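Local coordinates for BIFUNCTIONAL PROTEIN Proline utilization A (PutA) (Corynebacterium freiburgense, PDB 5UX5), which probably oxidises proline to glutamate in two steps, pairing an FAD-dependent proline dehydrogenase with an NAD-dependent aldehyde dehydrogenase in one polypeptide, at residues A301-S304 / M305-D309; A455-S458 / R459-T463. All coordinates share one frame; numbering follows the deposited sequence.

Interaction 1: residues A301-S304 / M305-D309. With FAD (flavin-adenine dinucleotide), chain E.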
ATOM      1  N   ALA A 301       3.583  22.007   4.106  1.00 35.97           N
ATOM      2  CA  ALA A 301       2.292  22.023   3.419  1.00 30.89           C
ATOM      3  C   ALA A 301       1.680  20.635   3.210  1.00 32.66           C
ATOM      4  O   ALA A 301       0.621  20.529   2.591  1.00 38.08           O
ATOM      5  CB  ALA A 301       2.420  22.740   2.080  1.00 26.31           C
ATOM      6  N   ASN A 302       2.275  19.581   3.750  1.00 24.77           N
ATOM      7  CA  ASN A 302       1.882  18.226   3.405  1.00 27.18           C
ATOM      8  C   ASN A 302       1.396  17.431   4.630  1.00 38.92           C
ATOM      9  O   ASN A 302       1.545  16.207   4.684  1.00 40.48           O
ATOM     10  CB  ASN A 302       3.042  17.521   2.712  1.00 24.05           C
ATOM     11  CG  ASN A 302       2.631  16.226   2.065  1.00 39.83           C
ATOM     12  OD1 ASN A 302       1.647  16.166   1.303  1.00 39.50           O
ATOM     13  ND2 ASN A 302       3.353  15.156   2.403  1.00 33.64           N
ATOM     14  N   LEU A 303       0.805  18.107   5.623  1.00 37.55           N
ATOM     15  CA  LEU A 303       0.424  17.431   6.861  1.00 30.32           C
ATOM     16  C   LEU A 303      -0.630  16.339   6.625  1.00 40.81           C
ATOM     17  O   LEU A 303      -0.513  15.227   7.166  1.00 40.62           O
ATOM     18  CB  LEU A 303      -0.061  18.479   7.873  1.00 24.57           C
ATOM     19  CG  LEU A 303      -0.404  18.108   9.325  1.00 24.63           C
ATOM     20  CD1 LEU A 303       0.827  17.664  10.087  1.00 24.47           C
ATOM     21  CD2 LEU A 303      -1.068  19.270  10.023  1.00 25.37           C
ATOM     22  N   SER A 304      -1.649  16.625   5.802  1.00 46.15           N
ATOM     23  CA  SER A 304      -2.694  15.644   5.500  1.00 23.66           C
ATOM     24  C   SER A 304      -2.099  14.342   4.992  1.00 30.04           C
ATOM     25  O   SER A 304      -2.264  13.287   5.611  1.00 37.15           O
ATOM     26  CB  SER A 304      -3.663  16.190   4.453  1.00 29.10           C
ATOM     27  OG  SER A 304      -4.571  17.146   4.997  1.00 38.93           O
ATOM     28  N   MET A 305      -1.398  14.393   3.855  1.00 28.94           N
ATOM     29  CA  MET A 305      -0.845  13.149   3.332  1.00 24.61           C
ATOM     30  C   MET A 305       0.242  12.569   4.226  1.00 31.90           C
ATOM     31  O   MET A 305       0.484  11.357   4.175  1.00 35.00           O
ATOM     32  CB  MET A 305      -0.318  13.328   1.919  1.00 22.86           C
ATOM     33  CG  MET A 305      -1.416  13.473   0.848  1.00 30.83           C
ATOM     34  SD  MET A 305      -2.727  12.226   0.910  1.00 42.16           S
ATOM     35  CE  MET A 305      -1.751  10.718   0.929  1.00 34.91           C
ATOM     36  N   GLU A 306       0.876  13.384   5.067  1.00 34.40           N
ATOM     37  CA  GLU A 306       1.856  12.839   5.995  1.00 27.79           C
ATOM     38  C   GLU A 306       1.194  11.995   7.074  1.00 32.86           C
ATOM     39  O   GLU A 306       1.766  10.989   7.506  1.00 36.27           O
ATOM     40  CB  GLU A 306       2.660  13.969   6.622  1.00 22.70           C
ATOM     41  CG  GLU A 306       3.743  14.550   5.761  1.00 22.93           C
ATOM     42  CD  GLU A 306       4.858  13.570   5.522  1.00 33.57           C
ATOM     43  OE1 GLU A 306       4.937  12.540   6.235  1.00 45.29           O
ATOM     44  OE2 GLU A 306       5.671  13.842   4.620  1.00 35.33           O
ATOM     45  N   LYS A 307      -0.014  12.370   7.502  1.00 29.80           N
ATOM     46  CA  LYS A 307      -0.711  11.583   8.511  1.00 26.68           C
ATOM     47  C   LYS A 307      -1.307  10.316   7.895  1.00 32.83           C
ATOM     48  O   LYS A 307      -1.250   9.237   8.508  1.00 36.67           O
ATOM     49  CB  LYS A 307      -1.815  12.429   9.162  1.00 23.26           C
ATOM     50  CG  LYS A 307      -1.357  13.695   9.925  1.00 23.24           C
ATOM     51  CD  LYS A 307      -2.359  14.171  10.959  1.00 29.03           C
ATOM     52  CE  LYS A 307      -1.877  15.471  11.624  1.00 49.70           C
ATOM     53  NZ  LYS A 307      -2.529  15.930  12.911  1.00 49.97           N
ATOM     54  N   VAL A 308      -1.831  10.411   6.666  1.00 21.68           N
ATOM     55  CA  VAL A 308      -2.300   9.215   5.960  1.00 22.47           C
ATOM     56  C   VAL A 308      -1.161   8.213   5.788  1.00 28.38           C
ATOM     57  O   VAL A 308      -1.326   7.018   6.039  1.00 39.55           O
ATOM     58  CB  VAL A 308      -2.943   9.575   4.604  1.00 31.23           C
ATOM     59  CG1 VAL A 308      -3.016   8.333   3.742  1.00 21.35           C
ATOM     60  CG2 VAL A 308      -4.348  10.211   4.771  1.00 22.00           C
ATOM     61  N   ASP A 309      -0.007   8.675   5.295  1.00 34.11           N
ATOM     62  CA  ASP A 309       1.145   7.789   5.095  1.00 32.21           C
ATOM     63  C   ASP A 309       1.487   7.033   6.381  1.00 34.59           C
ATOM     64  O   ASP A 309       1.836   5.844   6.348  1.00 35.52           O
ATOM     65  CB  ASP A 309       2.350   8.607   4.601  1.00 21.31           C
ATOM     66  CG  ASP A 309       3.497   7.733   4.128  1.00 37.16           C
ATOM     67  OD1 ASP A 309       3.214   6.708   3.502  1.00 46.19           O
ATOM     68  OD2 ASP A 309       4.683   8.045   4.361  1.00 45.58           O
TER
HETATM   69  PA  FAD E2001       0.191  29.542   9.918  1.00 64.45           P
HETATM   70  O1A FAD E2001      -1.356  29.535  10.167  1.00 58.91           O
HETATM   71  O2A FAD E2001       1.067  30.163  10.902  1.00 59.45           O
HETATM   72  O5B FAD E2001       0.881  28.236   9.790  1.00 59.82           O
HETATM   73  C5B FAD E2001       0.180  27.119   9.276  1.00 44.13           C
HETATM   74  C4B FAD E2001       1.095  25.911   9.328  1.00 41.63           C
HETATM   75  O4B FAD E2001       1.118  25.354  10.610  1.00 46.73           O
HETATM   76  C3B FAD E2001       0.667  24.805   8.416  1.00 45.35           C
HETATM   77  O3B FAD E2001       1.026  24.947   7.087  1.00 46.82           O
HETATM   78  C2B FAD E2001       1.301  23.617   9.044  1.00 40.37           C
HETATM   79  O2B FAD E2001       2.571  23.397   8.550  1.00 35.18           O
HETATM   80  C1B FAD E2001       1.257  23.954  10.506  1.00 42.76           C
HETATM   81  N9A FAD E2001       0.163  23.298  11.208  1.00 38.43           N
HETATM   82  C8A FAD E2001      -1.159  23.717  11.256  1.00 31.71           C
HETATM   83  N7A FAD E2001      -1.884  22.843  11.980  1.00 38.21           N
HETATM   84  C5A FAD E2001      -1.084  21.813  12.463  1.00 36.04           C
HETATM   85  C6A FAD E2001      -1.302  20.676  13.265  1.00 34.94           C
HETATM   86  N6A FAD E2001      -2.603  20.304  13.796  1.00 30.96           N
HETATM   87  N1A FAD E2001      -0.262  19.877  13.549  1.00 42.12           N
HETATM   88  C2A FAD E2001       0.987  20.158  13.061  1.00 41.07           C
HETATM   89  N3A FAD E2001       1.231  21.256  12.279  1.00 32.02           N
HETATM   90  C4A FAD E2001       0.235  22.092  11.966  1.00 36.39           C
HETATM   91  N1  FAD E2001       5.491  24.325   1.997  1.00 37.09           N
HETATM   92  C2  FAD E2001       6.314  23.156   1.803  1.00 35.70           C
HETATM   93  O2  FAD E2001       5.993  22.008   2.487  1.00 33.10           O
HETATM   94  N3  FAD E2001       7.369  23.196   0.883  1.00 36.26           N
HETATM   95  C4  FAD E2001       7.680  24.358   0.175  1.00 36.30           C
HETATM   96  O4  FAD E2001       8.738  24.375  -0.718  1.00 40.58           O
HETATM   97  C4X FAD E2001       6.939  25.624   0.484  1.00 32.59           C
HETATM   98  N5  FAD E2001       7.305  26.852  -0.055  1.00 34.77           N
HETATM   99  C5X FAD E2001       6.620  28.024   0.295  1.00 37.46           C
HETATM  100  C6  FAD E2001       6.981  29.270  -0.250  1.00 31.71           C
HETATM  101  C7  FAD E2001       6.273  30.409   0.115  1.00 33.77           C
HETATM  102  C7M FAD E2001       6.629  31.751  -0.455  1.00 31.57           C
HETATM  103  C8  FAD E2001       5.240  30.341   1.015  1.00 42.84           C
HETATM  104  C8M FAD E2001       4.485  31.571   1.405  1.00 47.92           C
HETATM  105  C9  FAD E2001       4.877  29.116   1.555  1.00 45.73           C
HETATM  106  C9A FAD E2001       5.564  27.971   1.197  1.00 41.08           C
HETATM  107  N10 FAD E2001       5.171  26.734   1.787  1.00 42.51           N
HETATM  108  C10 FAD E2001       5.850  25.546   1.440  1.00 38.29           C
HETATM  109  C1' FAD E2001       4.018  26.690   2.705  1.00 46.03           C
HETATM  110  C2' FAD E2001       4.316  26.701   4.180  1.00 46.73           C
HETATM  111  O2' FAD E2001       4.926  25.507   4.515  1.00 36.24           O
HETATM  112  C3' FAD E2001       2.977  26.916   4.917  1.00 50.06           C
HETATM  113  O3' FAD E2001       2.170  25.835   4.652  1.00 51.66           O
HETATM  114  C4' FAD E2001       2.169  28.179   4.592  1.00 49.94           C
HETATM  115  O4' FAD E2001       2.944  29.225   4.131  1.00 49.60           O
HETATM  116  C5' FAD E2001       1.229  28.624   5.735  1.00 43.68           C
HETATM  117  O5' FAD E2001       1.805  28.673   7.035  1.00 41.93           O
HETATM  118  P   FAD E2001       2.042  30.036   7.879  1.00 49.06           P
HETATM  119  O1P FAD E2001       3.466  30.274   8.509  1.00 49.22           O
HETATM  120  O2P FAD E2001       1.483  31.063   6.820  1.00 47.93           O
HETATM  121  O3P FAD E2001       0.705  30.302   8.757  1.00 56.94           O

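Interaction 2: residues A455-S458 / R459-T463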
ATOM      1  N   ALA A 455      10.691  18.854  20.543  1.00 36.73           N
ATOM      2  CA  ALA A 455      11.594  17.759  20.249  1.00 33.67           C
ATOM      3  C   ALA A 455      12.448  18.090  19.040  1.00 42.69           C
ATOM      4  O   ALA A 455      12.167  19.017  18.283  1.00 40.32           O
ATOM      5  CB  ALA A 455      10.831  16.473  19.984  1.00 29.76           C
ATOM      6  N   GLU A 456      13.516  17.314  18.865  1.00 48.81           N
ATOM      7  CA  GLU A 456      14.342  17.440  17.680  1.00 40.47           C
ATOM      8  C   GLU A 456      14.658  16.121  17.005  1.00 37.31           C
ATOM      9  O   GLU A 456      15.124  16.146  15.864  1.00 36.82           O
ATOM     10  CB  GLU A 456      15.662  18.159  18.006  1.00 43.99           C
ATOM     11  CG  GLU A 456      16.652  17.413  18.886  1.00 40.72           C
ATOM     12  CD  GLU A 456      17.948  18.208  19.057  1.00 57.22           C
ATOM     13  OE1 GLU A 456      18.912  17.986  18.273  1.00 59.48           O
ATOM     14  OE2 GLU A 456      17.981  19.090  19.956  1.00 57.77           O
ATOM     15  N   ASP A 457      14.416  14.978  17.649  1.00 42.75           N
ATOM     16  CA  ASP A 457      14.570  13.696  16.972  1.00 42.29           C
ATOM     17  C   ASP A 457      13.484  13.515  15.924  1.00 40.45           C
ATOM     18  O   ASP A 457      12.461  14.201  15.931  1.00 45.65           O
ATOM     19  CB  ASP A 457      14.508  12.535  17.962  1.00 46.75           C
ATOM     20  CG  ASP A 457      15.820  12.278  18.631  1.00 55.37           C
ATOM     21  OD1 ASP A 457      16.836  12.852  18.175  1.00 59.33           O
ATOM     22  OD2 ASP A 457      15.842  11.477  19.590  1.00 57.74           O
ATOM     23  N   SER A 458      13.722  12.591  15.001  1.00 37.87           N
ATOM     24  CA  SER A 458      12.709  12.244  14.009  1.00 44.89           C
ATOM     25  C   SER A 458      11.614  11.340  14.605  1.00 35.75           C
ATOM     26  O   SER A 458      11.898  10.277  15.168  1.00 32.04           O
ATOM     27  CB  SER A 458      13.372  11.578  12.809  1.00 26.29           C
ATOM     28  OG  SER A 458      12.450  10.810  12.083  1.00 25.49           O
ATOM     29  N   ARG A 459      10.353  11.735  14.420  1.00 25.52           N
ATOM     30  CA  ARG A 459       9.243  10.931  14.905  1.00 32.90           C
ATOM     31  C   ARG A 459       9.273   9.500  14.373  1.00 34.42           C
ATOM     32  O   ARG A 459       8.727   8.591  15.028  1.00 32.26           O
ATOM     33  CB  ARG A 459       7.919  11.585  14.521  1.00 29.88           C
ATOM     34  CG  ARG A 459       7.788  12.990  14.996  1.00 25.16           C
ATOM     35  CD  ARG A 459       6.826  13.008  16.135  1.00 27.05           C
ATOM     36  NE  ARG A 459       5.443  13.136  15.725  1.00 24.95           N
ATOM     37  CZ  ARG A 459       4.442  12.532  16.332  1.00 33.05           C
ATOM     38  NH1 ARG A 459       4.674  11.719  17.363  1.00 35.54           N
ATOM     39  NH2 ARG A 459       3.209  12.744  15.908  1.00 47.01           N
ATOM     40  N   ARG A 460       9.918   9.274  13.226  1.00 24.67           N
ATOM     41  CA  ARG A 460       9.975   7.951  12.620  1.00 24.14           C
ATOM     42  C   ARG A 460      10.998   7.037  13.300  1.00 31.63           C
ATOM     43  O   ARG A 460      11.154   5.884  12.888  1.00 28.87           O
ATOM     44  CB  ARG A 460      10.305   8.085  11.131  1.00 23.90           C
ATOM     45  CG  ARG A 460       9.242   8.758  10.274  1.00 25.20           C
ATOM     46  CD  ARG A 460       7.990   7.876  10.147  1.00 25.08           C
ATOM     47  NE  ARG A 460       6.958   8.500   9.327  1.00 22.39           N
ATOM     48  CZ  ARG A 460       6.935   8.448   7.997  1.00 26.12           C
ATOM     49  NH1 ARG A 460       7.887   7.775   7.356  1.00 25.87           N
ATOM     50  NH2 ARG A 460       5.966   9.072   7.323  1.00 23.52           N
ATOM     51  N   LEU A 461      11.709   7.520  14.324  1.00 37.64           N
ATOM     52  CA  LEU A 461      12.766   6.712  14.916  1.00 32.77           C
ATOM     53  C   LEU A 461      12.231   5.528  15.690  1.00 32.99           C
ATOM     54  O   LEU A 461      12.981   4.581  15.924  1.00 44.53           O
ATOM     55  CB  LEU A 461      13.648   7.545  15.841  1.00 27.77           C
ATOM     56  CG  LEU A 461      14.615   8.606  15.291  1.00 30.16           C
ATOM     57  CD1 LEU A 461      15.258   9.336  16.463  1.00 28.58           C
ATOM     58  CD2 LEU A 461      15.667   8.021  14.390  1.00 27.83           C
ATOM     59  N   SER A 462      10.973   5.565  16.114  1.00 30.16           N
ATOM     60  CA  SER A 462      10.314   4.413  16.717  1.00 34.90           C
ATOM     61  C   SER A 462       8.883   4.395  16.224  1.00 37.24           C
ATOM     62  O   SER A 462       8.465   5.255  15.440  1.00 37.23           O
ATOM     63  CB  SER A 462      10.350   4.453  18.246  1.00 35.86           C
ATOM     64  OG  SER A 462       9.518   5.509  18.719  1.00 39.23           O
ATOM     65  N   THR A 463       8.117   3.417  16.700  1.00 46.72           N
ATOM     66  CA  THR A 463       6.811   3.157  16.114  1.00 40.46           C
ATOM     67  C   THR A 463       5.731   3.046  17.177  1.00 36.32           C
ATOM     68  O   THR A 463       5.976   2.552  18.281  1.00 40.82           O
ATOM     69  CB  THR A 463       6.872   1.868  15.291  1.00 34.62           C
ATOM     70  OG1 THR A 463       7.736   0.937  15.959  1.00 51.72           O
ATOM     71  CG2 THR A 463       7.455   2.166  13.928  1.00 22.99           C
TER

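Interaction 1: residues A301-S304 / M305-D309
Asn302 and Glu306 meet where the chain enters helix 303-313, one turn apart, and form the closely packed, buried part of this local contact. The backbone bond from Glu306 N to Asn302 O, 2.9 Å long, starts the i to i+4 ladder of the helix. Asn302 occupies the N-cap position, yet its side chain makes no capping bond. Its CG lies anti to the backbone N (chi1 -168°), which carries the amide alongside the first turn, where ND2 comes 3.4 Å from Glu306 CG. From there ND2 makes a weak hydrogen bond of 3.5 Å to Glu306 OE2, with the amide and carboxylate planes 86° apart. The firmer partner of that oxygen is Tyr236 N. The other end of the amide, OD1, rests 3.5 Å from Met305 CB, beyond which the twice-bent methionine chain leads away.

The partly exposed flank carrying Leu303 and Lys307 is looser, its side-chain contact made by aliphatic carbons. Besides the backbone bond of 2.9 Å from Lys307 N to Leu303 O, the side chains meet where Lys307 CE lies 3.8 Å from Leu303 CG, with CD1 equally near. The lysine chain, extended beyond CG, crosses the leucine at a slant, with CE doing the touching. Leu303 also faces the cofactor: CD2 sits over the face of the adenine, 3.5 Å from C5A of FAD. Ala301 reaches the opposite end of FAD, giving its N-H to flavin O2 at 2.9 Å.

Parallel strand 293-298 of the proline dehydrogenase barrel leads into this segment, so that Ala301, just before the helix, meets the flavin and Leu303, at its start, meets the adenine. Helix 408-421 borders it through Arg418 against Ala301 and Glu421 against Ser304, and strand 345-350 pairs with strand 293-298.

Interaction 2: residues A455-S458 / R459-T463
A type I beta turn spanning Ser458 to Leu461, overlaid at its first residue by an ST turn, organises this piece of the long connection between helices 438-450 and 477-484. The turn is closed by Leu461 N donating to Ser458 O at 2.9 Å, with an N-H...O angle of 157°. The donor stands above the carbonyl plane, away from the lone pairs. Arg459 and Arg460 fill the two corner positions, both with backbone angles close to those of an ideal type I turn.

The ST turn is formed by Ser458 OG, which accepts the N-H of Arg460 at 3.2 Å. With OG anti to the backbone N (chi1 158°), the oxygen lies beside the carbonyl carbon, within reach of that N-H. The same oxygen is hydrogen-bonded to Tyr236 OH, so it joins the turn to a residue remote in sequence.

At the exposed end, the leucine packs back on Asp457, before the turn, and on Ser458, its first residue. Leu461 CD1 meets Asp457 CB at 3.6 Å and lies 3.7 Å from Asp457 CG, the two side chains crossing at about a right angle; Leu461 CG also approaches Ser458 CB, at 4.1 Å.

Both corner arginines send their guanidinium groups away from the turn. Arg459 NE is hydrogen-bonded to Pro319 O, while Arg460, a buried residue, forms a salt bridge with Asp473 and gives its NE to Tyr316 O. The pairing of an i to i+3 backbone bond with a serine oxygen hydrogen-bonded to the i+2 N-H is typical of a type I turn opened by an ST turn.

Overall arrangement
Interactions 1 and 2 follow one another along the chain, with centres about 16 Å apart, and they meet through Arg460. Its NH2 lies 3.4 Å from Asp309 OD2, a long and weak ion pair, and 3.8 Å from Glu306 OE1. Tyr236 gives a second link, hydrogen-bonded through its backbone N to Glu306 and through its hydroxyl to Ser458. Pro319 gives a third, lying against Leu303 while its carbonyl engages Arg459. Only interaction 1 takes part in the FAD pocket, at both the flavin and adenine ends; the side chain of Arg459 stays about 8 Å from the cofactor, at its adenine end, which leaves the 455-463 turn outside direct contact with FAD.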